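Local coordinates for protein multiheme cytochrome cf (Carboxydothermus ferrireducens DSM 11255, PDB 6QVM) that probably passes electrons through its chain of c-type hemes at the S-layer to insoluble extracellular Fe(III), at residues E433-T441 / L469-H477; W612-I623 / T661-E672. All blocks are in the same frame, centred on the assembly; numbering follows the deposited sequence.

Interaction 1: residues E433-T441 / L469-H477; sequences ECHSQDYRT and LGITCVTCH. With HEC (heme c), chain L.
The start of helix 437-441 meets the loop 469-472 at Q437, whose backbone N donates to G470 O at 2.8 Å and more weakly to L469 O, while the CA atoms of S436 and G470 come within 4.3 Å. S436 caps this helix, its OG accepting from Y439 N and lying 2.9 Å from L469 O. D438, two residues on, takes the N-H of L469 on OD1 (3.1 Å), from above the carboxylate plane, and its OD2 binds K468 N, the neighbouring amide. The Q437 side chain leaves with CG anti to the backbone N (chi1 163°) and bends at chi2, which runs the amide alongside T475, the two side chains passing in opposite directions. There OE1 receives the hydroxyl of T475, OG1 at 2.5 Å, from above the carbonyl plane, while NE2 lies 3.7 Å from V474 CG2. T475 OG1 also accepts from T472 N in an almost straight bond, so it donates one bond and accepts another. R440 NE approaches T475 CG2 loosely, at 4.1 Å; its NH2 turns back to E433 O, and NH1 forms a salt bridge with E499. C473 and C476 are thioether-linked to the heme, and H477 NE2 ligates its iron at 2.0 Å, with H559 as the other histidine ligand. The Q437 amide and backbone N thus tie the helix start to the T472-T475 turn, next to C434 and H435, which serve a second heme.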
# COMPACT_ATOMS: atom_id res chain seq x y z
N GLU A 433 -12.63 -8.95 16.97
CA GLU A 433 -12.42 -9.91 15.90
C GLU A 433 -13.10 -9.44 14.61
O GLU A 433 -12.52 -9.53 13.53
CB GLU A 433 -12.96 -11.28 16.33
CG GLU A 433 -13.35 -12.19 15.19
CD GLU A 433 -12.64 -13.52 15.25
OE1 GLU A 433 -11.41 -13.55 15.03
OE2 GLU A 433 -13.31 -14.53 15.54
N CYS A 434 -14.32 -8.91 14.73
CA CYS A 434 -15.07 -8.43 13.59
C CYS A 434 -15.33 -6.93 13.63
O CYS A 434 -15.99 -6.40 12.73
CB CYS A 434 -16.41 -9.18 13.48
SG CYS A 434 -16.29 -10.97 13.66
N HIS A 435 -14.82 -6.21 14.64
CA HIS A 435 -15.18 -4.82 14.84
C HIS A 435 -14.01 -3.83 14.78
O HIS A 435 -14.25 -2.62 14.75
CB HIS A 435 -15.91 -4.63 16.18
CG HIS A 435 -17.30 -5.18 16.20
ND1 HIS A 435 -18.41 -4.37 16.05
CD2 HIS A 435 -17.77 -6.44 16.37
CE1 HIS A 435 -19.50 -5.12 16.13
NE2 HIS A 435 -19.14 -6.37 16.33
N SER A 436 -12.76 -4.30 14.78
CA SER A 436 -11.64 -3.38 14.88
C SER A 436 -10.51 -3.78 13.94
O SER A 436 -10.05 -4.92 13.98
CB SER A 436 -11.12 -3.29 16.32
OG SER A 436 -9.86 -2.64 16.35
N GLN A 437 -10.06 -2.83 13.12
CA GLN A 437 -8.97 -3.12 12.18
C GLN A 437 -7.64 -3.29 12.91
O GLN A 437 -6.90 -4.23 12.64
CB GLN A 437 -8.87 -2.03 11.13
CG GLN A 437 -7.56 -2.01 10.36
CD GLN A 437 -7.34 -3.27 9.54
OE1 GLN A 437 -8.28 -4.01 9.24
NE2 GLN A 437 -6.09 -3.53 9.18
N ASP A 438 -7.32 -2.37 13.83
CA ASP A 438 -6.04 -2.47 14.52
C ASP A 438 -6.00 -3.63 15.50
O ASP A 438 -4.90 -4.06 15.87
CB ASP A 438 -5.68 -1.15 15.21
CG ASP A 438 -6.82 -0.57 16.01
OD1 ASP A 438 -7.98 -0.96 15.76
OD2 ASP A 438 -6.57 0.28 16.88
N TYR A 439 -7.15 -4.15 15.93
CA TYR A 439 -7.14 -5.40 16.69
C TYR A 439 -6.78 -6.57 15.80
O TYR A 439 -5.96 -7.42 16.17
CB TYR A 439 -8.49 -5.65 17.36
CG TYR A 439 -8.60 -7.03 17.98
CD1 TYR A 439 -9.13 -8.11 17.27
CD2 TYR A 439 -8.14 -7.27 19.27
CE1 TYR A 439 -9.21 -9.37 17.83
CE2 TYR A 439 -8.22 -8.52 19.84
CZ TYR A 439 -8.76 -9.57 19.12
OH TYR A 439 -8.84 -10.82 19.69
N ARG A 440 -7.41 -6.65 14.62
CA ARG A 440 -7.23 -7.81 13.75
C ARG A 440 -5.78 -7.97 13.33
O ARG A 440 -5.28 -9.10 13.22
CB ARG A 440 -8.15 -7.70 12.53
CG ARG A 440 -9.62 -7.85 12.86
CD ARG A 440 -10.50 -7.39 11.71
NE ARG A 440 -10.21 -8.10 10.47
CZ ARG A 440 -10.81 -9.22 10.09
NH1 ARG A 440 -10.47 -9.81 8.95
NH2 ARG A 440 -11.74 -9.77 10.86
N THR A 441 -5.08 -6.86 13.08
CA THR A 441 -3.67 -6.93 12.73
C THR A 441 -2.80 -7.18 13.95
O THR A 441 -1.84 -7.94 13.88
CB THR A 441 -3.23 -5.66 12.01
OG1 THR A 441 -3.46 -4.53 12.86
CG2 THR A 441 -4.00 -5.49 10.71
N LEU A 469 -9.30 1.89 15.89
CA LEU A 469 -9.81 1.83 14.53
C LEU A 469 -10.97 0.85 14.43
O LEU A 469 -10.91 -0.25 14.98
CB LEU A 469 -8.72 1.42 13.52
CG LEU A 469 -7.55 2.38 13.28
CD1 LEU A 469 -6.55 1.74 12.33
CD2 LEU A 469 -8.03 3.72 12.72
N GLY A 470 -12.03 1.27 13.73
CA GLY A 470 -13.07 0.36 13.30
C GLY A 470 -12.62 -0.39 12.07
O GLY A 470 -11.44 -0.67 11.88
N ILE A 471 -13.57 -0.72 11.21
CA ILE A 471 -13.24 -1.34 9.93
C ILE A 471 -12.82 -0.25 8.96
O ILE A 471 -13.45 0.81 8.88
CB ILE A 471 -14.44 -2.14 9.40
CG1 ILE A 471 -14.77 -3.30 10.35
CG2 ILE A 471 -14.17 -2.65 8.00
CD1 ILE A 471 -16.12 -3.92 10.10
N THR A 472 -11.74 -0.49 8.22
CA THR A 472 -11.18 0.49 7.30
C THR A 472 -10.94 -0.17 5.95
O THR A 472 -11.21 -1.36 5.75
CB THR A 472 -9.87 1.08 7.82
OG1 THR A 472 -8.90 0.03 7.96
CG2 THR A 472 -10.09 1.75 9.18
N CYS A 473 -10.43 0.63 5.00
CA CYS A 473 -10.19 0.14 3.65
C CYS A 473 -9.34 -1.12 3.66
O CYS A 473 -9.68 -2.12 3.01
CB CYS A 473 -9.51 1.22 2.80
SG CYS A 473 -10.25 2.85 2.85
N VAL A 474 -8.23 -1.09 4.40
CA VAL A 474 -7.29 -2.21 4.41
C VAL A 474 -7.78 -3.37 5.25
O VAL A 474 -7.08 -4.39 5.34
CB VAL A 474 -5.90 -1.74 4.88
CG1 VAL A 474 -5.37 -0.68 3.92
CG2 VAL A 474 -5.97 -1.19 6.29
N THR A 475 -8.95 -3.27 5.87
CA THR A 475 -9.59 -4.46 6.41
C THR A 475 -9.97 -5.42 5.29
O THR A 475 -9.80 -6.64 5.41
CB THR A 475 -10.83 -4.08 7.22
OG1 THR A 475 -10.47 -3.19 8.28
CG2 THR A 475 -11.49 -5.32 7.80
N CYS A 476 -10.46 -4.88 4.18
CA CYS A 476 -10.88 -5.68 3.04
C CYS A 476 -9.92 -5.64 1.86
O CYS A 476 -9.85 -6.61 1.11
CB CYS A 476 -12.26 -5.23 2.56
SG CYS A 476 -13.58 -5.21 3.83
N HIS A 477 -9.17 -4.56 1.68
CA HIS A 477 -8.27 -4.40 0.54
C HIS A 477 -6.82 -4.44 1.00
O HIS A 477 -6.47 -3.89 2.04
CB HIS A 477 -8.51 -3.07 -0.18
CG HIS A 477 -9.89 -2.91 -0.74
ND1 HIS A 477 -10.24 -3.36 -1.99
CD2 HIS A 477 -10.99 -2.34 -0.22
CE1 HIS A 477 -11.51 -3.07 -2.22
NE2 HIS A 477 -11.99 -2.45 -1.15
FE HEC L . -13.71 -1.47 -1.27
CHA HEC L . -14.58 -2.47 -4.43
CHB HEC L . -11.84 1.06 -2.59
CHC HEC L . -13.21 -0.20 1.91
CHD HEC L . -14.84 -4.40 0.10
NA HEC L . -13.26 -0.84 -3.16
C1A HEC L . -13.75 -1.38 -4.33
C2A HEC L . -13.23 -0.59 -5.43
C3A HEC L . -12.47 0.39 -4.92
C4A HEC L . -12.48 0.25 -3.49
CMA HEC L . -11.73 1.46 -5.73
CAA HEC L . -13.55 -0.82 -6.93
CBA HEC L . -14.96 -0.27 -7.15
CGA HEC L . -15.42 -0.53 -8.55
O1A HEC L . -15.54 0.47 -9.31
O2A HEC L . -15.68 -1.71 -8.92
NB HEC L . -12.70 0.11 -0.48
C1B HEC L . -12.07 1.09 -1.23
C2B HEC L . -11.70 2.16 -0.33
C3B HEC L . -12.06 1.81 0.92
C4B HEC L . -12.71 0.51 0.84
CMB HEC L . -10.95 3.43 -0.76
CAB HEC L . -11.87 2.62 2.23
CBB HEC L . -12.60 4.00 2.18
NC HEC L . -13.90 -2.21 0.64
C1C HEC L . -13.75 -1.47 1.81
C2C HEC L . -14.22 -2.26 2.93
C3C HEC L . -14.75 -3.40 2.43
C4C HEC L . -14.51 -3.40 0.99
CMC HEC L . -14.28 -1.75 4.39
CAC HEC L . -15.38 -4.60 3.21
CBC HEC L . -16.61 -4.19 4.07
ND HEC L . -14.57 -3.17 -2.05
C1D HEC L . -14.97 -4.26 -1.27
C2D HEC L . -15.53 -5.25 -2.15
C3D HEC L . -15.45 -4.66 -3.56
C4D HEC L . -14.85 -3.35 -3.40
CMD HEC L . -16.09 -6.63 -1.75
CAD HEC L . -15.94 -5.32 -4.86
CBD HEC L . -17.26 -4.64 -5.21
CGD HEC L . -17.92 -5.33 -6.38
O1D HEC L . -18.61 -4.62 -7.16
O2D HEC L . -17.76 -6.57 -6.53

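Interaction 2: residues W612-I623 / T661-E672. With HEC (heme c), chain O.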
# COMPACT_ATOMS: atom_id res chain seq x y z
N TRP A 612 -43.60 -9.28 -0.86
CA TRP A 612 -42.84 -10.33 -0.18
C TRP A 612 -42.33 -9.86 1.18
O TRP A 612 -42.32 -10.64 2.13
CB TRP A 612 -41.68 -10.81 -1.05
CG TRP A 612 -40.74 -11.71 -0.30
CD1 TRP A 612 -39.69 -11.32 0.48
CD2 TRP A 612 -40.77 -13.14 -0.26
NE1 TRP A 612 -39.07 -12.42 1.02
CE2 TRP A 612 -39.70 -13.55 0.58
CE3 TRP A 612 -41.59 -14.11 -0.84
CZ2 TRP A 612 -39.45 -14.89 0.85
CZ3 TRP A 612 -41.33 -15.44 -0.58
CH2 TRP A 612 -40.26 -15.82 0.26
N THR A 613 -41.89 -8.60 1.28
CA THR A 613 -41.22 -8.15 2.50
C THR A 613 -42.22 -7.94 3.64
O THR A 613 -41.96 -8.38 4.77
CB THR A 613 -40.42 -6.87 2.21
OG1 THR A 613 -39.02 -7.19 2.23
CG2 THR A 613 -40.72 -5.79 3.25
N ASP A 614 -43.36 -7.31 3.36
CA ASP A 614 -44.41 -7.22 4.38
C ASP A 614 -44.85 -8.62 4.80
O ASP A 614 -44.90 -8.93 5.99
CB ASP A 614 -45.62 -6.45 3.84
CG ASP A 614 -45.30 -5.00 3.52
OD1 ASP A 614 -44.37 -4.44 4.12
OD2 ASP A 614 -46.02 -4.41 2.67
N LYS A 615 -45.13 -9.47 3.82
CA LYS A 615 -45.63 -10.81 4.06
C LYS A 615 -44.69 -11.63 4.93
O LYS A 615 -45.14 -12.53 5.65
CB LYS A 615 -45.90 -11.47 2.71
CG LYS A 615 -46.12 -12.96 2.72
CD LYS A 615 -46.24 -13.44 1.28
CE LYS A 615 -46.32 -14.95 1.20
NZ LYS A 615 -45.05 -15.59 1.62
N VAL A 616 -43.39 -11.33 4.90
CA VAL A 616 -42.45 -12.03 5.77
C VAL A 616 -42.39 -11.36 7.14
O VAL A 616 -42.39 -12.05 8.16
CB VAL A 616 -41.06 -12.13 5.11
CG1 VAL A 616 -40.05 -12.75 6.07
CG2 VAL A 616 -41.16 -12.96 3.85
N ASP A 617 -42.35 -10.02 7.19
CA ASP A 617 -42.38 -9.31 8.47
C ASP A 617 -43.61 -9.69 9.29
O ASP A 617 -43.52 -9.98 10.48
CB ASP A 617 -42.34 -7.80 8.24
CG ASP A 617 -41.02 -7.33 7.66
OD1 ASP A 617 -39.98 -7.96 7.95
OD2 ASP A 617 -41.03 -6.33 6.91
N THR A 618 -44.78 -9.68 8.65
CA THR A 618 -46.02 -10.10 9.27
C THR A 618 -45.87 -11.45 9.95
O THR A 618 -46.15 -11.61 11.14
CB THR A 618 -47.12 -10.17 8.21
OG1 THR A 618 -47.38 -8.86 7.71
CG2 THR A 618 -48.38 -10.78 8.79
N ARG A 619 -45.36 -12.43 9.20
CA ARG A 619 -45.38 -13.81 9.68
C ARG A 619 -44.41 -14.04 10.82
O ARG A 619 -44.68 -14.88 11.69
CB ARG A 619 -45.11 -14.78 8.52
CG ARG A 619 -46.28 -14.90 7.55
CD ARG A 619 -45.96 -15.92 6.45
NE ARG A 619 -45.71 -17.25 7.00
CZ ARG A 619 -45.31 -18.30 6.29
NH1 ARG A 619 -45.11 -18.18 4.98
NH2 ARG A 619 -45.13 -19.47 6.88
N VAL A 620 -43.28 -13.33 10.85
CA VAL A 620 -42.37 -13.51 11.98
C VAL A 620 -42.91 -12.81 13.22
O VAL A 620 -42.83 -13.35 14.33
CB VAL A 620 -40.94 -13.06 11.66
CG1 VAL A 620 -40.12 -14.21 11.09
CG2 VAL A 620 -40.91 -11.85 10.74
N ASN A 621 -43.48 -11.60 13.07
CA ASN A 621 -43.99 -10.87 14.22
C ASN A 621 -45.09 -11.66 14.93
O ASN A 621 -45.11 -11.74 16.16
CB ASN A 621 -44.51 -9.50 13.79
CG ASN A 621 -43.39 -8.51 13.54
OD1 ASN A 621 -42.32 -8.60 14.13
ND2 ASN A 621 -43.64 -7.55 12.66
N ASN A 622 -46.00 -12.26 14.17
CA ASN A 622 -47.10 -13.04 14.73
C ASN A 622 -46.63 -14.37 15.32
O ASN A 622 -47.45 -15.09 15.90
CB ASN A 622 -48.16 -13.27 13.66
CG ASN A 622 -48.59 -11.98 12.99
OD1 ASN A 622 -47.96 -10.94 13.16
ND2 ASN A 622 -49.67 -12.04 12.21
N ILE A 623 -45.35 -14.71 15.18
CA ILE A 623 -44.79 -15.88 15.85
C ILE A 623 -44.12 -15.42 17.13
O ILE A 623 -44.11 -16.13 18.14
CB ILE A 623 -43.81 -16.64 14.93
CG1 ILE A 623 -44.55 -17.32 13.77
CG2 ILE A 623 -43.04 -17.69 15.71
CD1 ILE A 623 -43.64 -18.09 12.84
N THR A 661 -35.15 -17.22 0.04
CA THR A 661 -36.61 -17.24 0.09
C THR A 661 -37.14 -18.62 0.47
O THR A 661 -38.14 -18.74 1.19
CB THR A 661 -37.20 -16.78 -1.24
OG1 THR A 661 -36.63 -17.56 -2.30
CG2 THR A 661 -36.94 -15.31 -1.47
N ALA A 662 -36.48 -19.68 -0.00
CA ALA A 662 -36.97 -21.03 0.23
C ALA A 662 -36.67 -21.51 1.64
O ALA A 662 -37.52 -22.15 2.28
CB ALA A 662 -36.37 -21.99 -0.80
N LEU A 663 -35.48 -21.22 2.16
CA LEU A 663 -35.21 -21.51 3.56
C LEU A 663 -36.12 -20.70 4.47
O LEU A 663 -36.47 -21.16 5.57
CB LEU A 663 -33.74 -21.24 3.90
CG LEU A 663 -33.32 -21.59 5.33
CD1 LEU A 663 -33.61 -23.05 5.61
CD2 LEU A 663 -31.85 -21.27 5.57
N THR A 664 -36.54 -19.52 4.03
CA THR A 664 -37.36 -18.65 4.86
C THR A 664 -38.76 -19.21 5.06
O THR A 664 -39.29 -19.23 6.17
CB THR A 664 -37.41 -17.25 4.26
OG1 THR A 664 -36.16 -16.58 4.49
CG2 THR A 664 -38.55 -16.43 4.87
N GLU A 665 -39.39 -19.68 3.98
CA GLU A 665 -40.74 -20.21 4.11
C GLU A 665 -40.73 -21.57 4.80
O GLU A 665 -41.62 -21.87 5.60
CB GLU A 665 -41.41 -20.29 2.74
CG GLU A 665 -41.75 -18.91 2.17
CD GLU A 665 -42.63 -18.98 0.94
OE1 GLU A 665 -42.30 -19.74 0.00
OE2 GLU A 665 -43.66 -18.27 0.91
N LEU A 666 -39.71 -22.39 4.53
CA LEU A 666 -39.55 -23.64 5.26
C LEU A 666 -39.25 -23.40 6.73
O LEU A 666 -39.47 -24.29 7.55
CB LEU A 666 -38.45 -24.49 4.63
CG LEU A 666 -38.33 -25.96 5.03
CD1 LEU A 666 -39.13 -26.87 4.10
CD2 LEU A 666 -36.86 -26.38 5.09
N LEU A 667 -38.74 -22.21 7.07
CA LEU A 667 -38.51 -21.89 8.48
C LEU A 667 -39.78 -21.37 9.14
O LEU A 667 -40.06 -21.70 10.30
CB LEU A 667 -37.38 -20.87 8.62
CG LEU A 667 -35.94 -21.39 8.59
CD1 LEU A 667 -34.97 -20.33 9.10
CD2 LEU A 667 -35.81 -22.67 9.39
N LEU A 668 -40.56 -20.55 8.44
CA LEU A 668 -41.77 -20.00 9.02
C LEU A 668 -42.86 -21.06 9.16
O LEU A 668 -43.62 -21.05 10.13
CB LEU A 668 -42.26 -18.82 8.18
CG LEU A 668 -41.34 -17.59 8.20
CD1 LEU A 668 -41.98 -16.43 7.45
CD2 LEU A 668 -41.01 -17.21 9.63
N ASP A 669 -42.95 -21.98 8.19
CA ASP A 669 -43.93 -23.05 8.27
C ASP A 669 -43.60 -24.02 9.40
O ASP A 669 -44.48 -24.37 10.20
CB ASP A 669 -44.02 -23.78 6.93
CG ASP A 669 -44.69 -22.93 5.86
OD1 ASP A 669 -45.17 -21.82 6.18
OD2 ASP A 669 -44.72 -23.38 4.69
N LYS A 670 -42.34 -24.45 9.49
CA LYS A 670 -41.92 -25.29 10.59
C LYS A 670 -41.91 -24.55 11.92
O LYS A 670 -41.61 -25.15 12.94
CB LYS A 670 -40.52 -25.86 10.29
N ALA A 671 -42.20 -23.24 11.92
CA ALA A 671 -42.36 -22.49 13.16
C ALA A 671 -43.80 -22.13 13.46
O ALA A 671 -44.15 -21.98 14.63
CB ALA A 671 -41.53 -21.21 13.13
N GLU A 672 -44.64 -21.99 12.44
CA GLU A 672 -46.07 -21.86 12.66
C GLU A 672 -46.72 -23.20 12.98
O GLU A 672 -47.81 -23.22 13.56
CB GLU A 672 -46.74 -21.23 11.43
CG GLU A 672 -46.33 -19.78 11.20
CD GLU A 672 -46.87 -19.21 9.90
OE1 GLU A 672 -47.27 -20.00 9.02
OE2 GLU A 672 -46.89 -17.97 9.77
FE HEC O . -34.67 -12.11 -6.77
CHA HEC O . -37.28 -14.33 -7.04
CHB HEC O . -36.59 -10.17 -4.64
CHC HEC O . -32.13 -9.79 -6.59
CHD HEC O . -32.85 -13.88 -9.13
NA HEC O . -36.58 -12.22 -6.00
C1A HEC O . -37.48 -13.24 -6.22
C2A HEC O . -38.67 -12.97 -5.45
C3A HEC O . -38.48 -11.82 -4.78
C4A HEC O . -37.16 -11.32 -5.12
CMA HEC O . -39.49 -11.15 -3.83
CAA HEC O . -39.94 -13.85 -5.38
CBA HEC O . -39.59 -15.06 -4.51
CGA HEC O . -40.79 -15.93 -4.27
O1A HEC O . -41.94 -15.49 -4.54
O2A HEC O . -40.60 -17.08 -3.80
NB HEC O . -34.41 -10.34 -5.79
C1B HEC O . -35.35 -9.70 -4.99
C2B HEC O . -34.79 -8.44 -4.56
C3B HEC O . -33.56 -8.34 -5.10
C4B HEC O . -33.29 -9.53 -5.88
CMB HEC O . -35.53 -7.43 -3.66
CAB HEC O . -32.58 -7.15 -4.93
CBB HEC O . -32.10 -7.13 -3.47
NC HEC O . -32.86 -11.85 -7.72
C1C HEC O . -31.93 -10.87 -7.42
C2C HEC O . -30.67 -11.25 -8.05
C3C HEC O . -30.91 -12.32 -8.83
C4C HEC O . -32.27 -12.75 -8.59
CMC HEC O . -29.41 -10.36 -8.09
CAC HEC O . -29.93 -13.07 -9.77
CBC HEC O . -28.76 -13.72 -9.00
ND HEC O . -35.00 -13.83 -7.90
C1D HEC O . -34.11 -14.36 -8.83
C2D HEC O . -34.70 -15.53 -9.43
C3D HEC O . -36.08 -15.67 -8.77
C4D HEC O . -36.18 -14.57 -7.84
CMD HEC O . -34.06 -16.44 -10.50
CAD HEC O . -37.15 -16.75 -9.03
CBD HEC O . -36.68 -18.07 -8.43
CGD HEC O . -37.50 -19.21 -9.00
O1D HEC O . -38.75 -19.14 -8.95
O2D HEC O . -36.88 -20.20 -9.49
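W612 opens the contact by laying its indole against the first turn of helix 661-672: T661 CG2 comes obliquely, 3.4 Å from W612 CZ2, and V616 CG2 of its own helix lies on the other side of the ring, both near its rim. Its NE1 is bonded to H656 O, its CB lies 3.6 Å from the heme methyl CMA, and CZ3 is near propionate atom O2A (3.7 Å). From here the axes of the two segments come within 10.7 Å at 29°, both running the same way. One turn on, K615 stretches out along the surface, CG anti to the backbone N (chi1 166°), and bends only at its end, bringing NZ to E665 OE2 in a salt bridge of 3.1 Å on the anti side of the carboxylate. V616 CG1 and T664 CG2 then meet tip to tip. R619 is the polar centre: its side chain is a knob among E665, L668, D669 and E672, and a bend at chi3 sets the guanidinium with L668 CB over one face, 3.2 Å from R619 NH2. L668 returns the knob, fitting among V616, R619, V620 and I623, and its CD2 rests 3.5 Å from V620 CG1. I623 closes the segment with CD1 against A671 CB and E672 CG. Helix 641-652 adds V650 and A647 to the apolar side. R619 spends NE on E672 OE2 (3.1 Å) and NH2 on D669 OD1 and, weakly, E672 OE1, which probably fixes the guanidinium's rotation, while K615-E665 stands as a separate salt bridge.

In the fold
Interactions 1 and 2 stand apart in the chain and in space, with centres about 35 Å and nearest atoms about 20 Å from each other. Interaction 1 lies nearer the middle of the molecule, its centre about 15 Å from that of the chain, and joins the end of one CXXCH motif, which serves one heme, to the whole of another, which carries the heme of chain L. Interaction 2 sits about 46 Å from the chain centre, where 606-628 and 661-672 form part of a C-terminal helical region beside the heme of chain O. The first contact therefore joins segments covalently attached to hemes, whereas the second packs two helices that meet a heme by contact only.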